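Local coordinates for protein 3-dehydroquinate dehydratase (Aquifex aeolicus, PDB 2EGZ) that catalyses the cis-dehydration of 3-dehydroquinate to 3-dehydroshikimate, the third step of the chorismate pathway, through a Schiff-base intermediate, at residues 120-123 with 124-128. Numbering follows the deposited sequence.
Sequences LTPP and NWIIR
N124 opens the helix, with P123 at its N-cap position: N124 CB lies 3.7 Å from P123 C, while its amide end turns to another partner, OD1 accepting a hydrogen bond from R155. W125 folds its indole back over the helix start; chi1 of 70° sets CG between the backbone N and the carbonyl carbon, which brings W125 CD1 within 3.8 Å of P123 CB, an oblique contact. I126 CG1 lies over the centre of one face of the same indole, 3.3 Å above its plane. I126 in turn reaches both prolines: I126 CG2 lies 3.7 Å from P122 CB, and I126 CD1, carried by an extended chain (chi2 -179°), comes to 3.9 Å from P123 CD, the side chains of I126 and P123 running side by side. I126 N makes a weak, bent bond to P123 O. I127 N completes the first helical turn with a straighter bond to P123 O, 3.2 Å at 162°, in the carbonyl plane. I127 CD1 rests 3.6 Å from P122 O, which accepts a hydrogen bond from R155. In this TIM-barrel fold the two prolines lead from the loop after strand 110-117, which carries the catalytic H116 near its end, into helix 124-136. T121, P122 and I127 pack on strand 140-146, N124 and I127 meet I159 of helix 150-160, and P123 and I126 pack on S35 of the second subunit.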
loop_
_atom_site.group_PDB
_atom_site.type_symbol
_atom_site.label_atom_id
_atom_site.label_comp_id
_atom_site.label_asym_id
_atom_site.label_seq_id
_atom_site.Cartn_x
_atom_site.Cartn_y
_atom_site.Cartn_z
ATOM N N LEU B 120 -11.318 -7.755 1.431
ATOM C CA LEU B 120 -12.386 -7.822 0.440
ATOM C C LEU B 120 -11.872 -7.949 -0.985
ATOM O O LEU B 120 -10.674 -7.875 -1.235
ATOM C CB LEU B 120 -13.235 -6.547 0.546
ATOM C CG LEU B 120 -12.423 -5.237 0.499
ATOM C CD1 LEU B 120 -12.084 -4.866 -0.942
ATOM C CD2 LEU B 120 -13.220 -4.103 1.135
ATOM N N THR B 121 -12.800 -8.138 -1.916
ATOM C CA THR B 121 -12.465 -8.223 -3.331
ATOM C C THR B 121 -12.738 -6.817 -3.853
ATOM O O THR B 121 -13.891 -6.385 -3.936
ATOM C CB THR B 121 -13.361 -9.240 -4.055
ATOM O OG1 THR B 121 -13.165 -10.533 -3.466
ATOM C CG2 THR B 121 -13.016 -9.301 -5.545
ATOM N N PRO B 122 -11.678 -6.081 -4.211
ATOM C CA PRO B 122 -11.826 -4.711 -4.711
ATOM C C PRO B 122 -12.625 -4.564 -5.997
ATOM O O PRO B 122 -12.847 -5.539 -6.723
ATOM C CB PRO B 122 -10.378 -4.243 -4.852
ATOM C CG PRO B 122 -9.651 -5.509 -5.209
ATOM C CD PRO B 122 -10.272 -6.523 -4.276
ATOM N N PRO B 123 -13.092 -3.335 -6.281
ATOM C CA PRO B 123 -13.875 -3.019 -7.479
ATOM C C PRO B 123 -13.162 -3.487 -8.739
ATOM O O PRO B 123 -11.943 -3.636 -8.752
ATOM C CB PRO B 123 -13.997 -1.500 -7.413
ATOM C CG PRO B 123 -14.082 -1.257 -5.944
ATOM C CD PRO B 123 -12.987 -2.151 -5.408
ATOM N N ASN B 124 -13.924 -3.703 -9.803
ATOM C CA ASN B 124 -13.350 -4.184 -11.048
ATOM C C ASN B 124 -12.186 -3.381 -11.597
ATOM O O ASN B 124 -11.212 -3.968 -12.057
ATOM C CB ASN B 124 -14.433 -4.311 -12.120
ATOM C CG ASN B 124 -15.537 -5.263 -11.710
ATOM O OD1 ASN B 124 -15.345 -6.114 -10.839
ATOM N ND2 ASN B 124 -16.696 -5.134 -12.342
ATOM N N TRP B 125 -12.263 -2.050 -11.546
ATOM C CA TRP B 125 -11.179 -1.245 -12.098
ATOM C C TRP B 125 -9.847 -1.503 -11.404
ATOM O O TRP B 125 -8.789 -1.399 -12.029
ATOM C CB TRP B 125 -11.516 0.255 -12.063
ATOM C CG TRP B 125 -11.533 0.872 -10.704
ATOM C CD1 TRP B 125 -12.601 0.982 -9.863
ATOM C CD2 TRP B 125 -10.423 1.478 -10.028
ATOM N NE1 TRP B 125 -12.227 1.627 -8.706
ATOM C CE2 TRP B 125 -10.897 1.942 -8.782
ATOM C CE3 TRP B 125 -9.076 1.679 -10.359
ATOM C CZ2 TRP B 125 -10.067 2.593 -7.857
ATOM C CZ3 TRP B 125 -8.248 2.327 -9.440
ATOM C CH2 TRP B 125 -8.752 2.777 -8.204
ATOM N N ILE B 126 -9.898 -1.842 -10.119
ATOM C CA ILE B 126 -8.688 -2.143 -9.362
ATOM C C ILE B 126 -8.153 -3.507 -9.799
ATOM O O ILE B 126 -6.950 -3.680 -9.983
ATOM C CB ILE B 126 -8.971 -2.151 -7.844
ATOM C CG1 ILE B 126 -9.232 -0.717 -7.373
ATOM C CG2 ILE B 126 -7.797 -2.761 -7.087
ATOM C CD1 ILE B 126 -9.502 -0.584 -5.884
ATOM N N ILE B 127 -9.050 -4.475 -9.969
ATOM C CA ILE B 127 -8.635 -5.801 -10.417
ATOM C C ILE B 127 -7.910 -5.671 -11.757
ATOM O O ILE B 127 -6.820 -6.216 -11.947
ATOM C CB ILE B 127 -9.853 -6.737 -10.598
ATOM C CG1 ILE B 127 -10.474 -7.033 -9.233
ATOM C CG2 ILE B 127 -9.432 -8.025 -11.313
ATOM C CD1 ILE B 127 -11.767 -7.814 -9.285
ATOM N N ARG B 128 -8.512 -4.931 -12.683
ATOM C CA ARG B 128 -7.916 -4.747 -14.000
ATOM C C ARG B 128 -6.605 -3.967 -13.964
ATOM O O ARG B 128 -5.680 -4.273 -14.712
ATOM C CB ARG B 128 -8.906 -4.053 -14.944
ATOM C CG ARG B 128 -10.105 -4.915 -15.326
ATOM C CD ARG B 128 -10.926 -4.249 -16.429
ATOM N NE ARG B 128 -11.597 -3.048 -15.944
ATOM C CZ ARG B 128 -12.861 -3.009 -15.535
ATOM N NH1 ARG B 128 -13.612 -4.105 -15.556
ATOM N NH2 ARG B 128 -13.369 -1.869 -15.092
#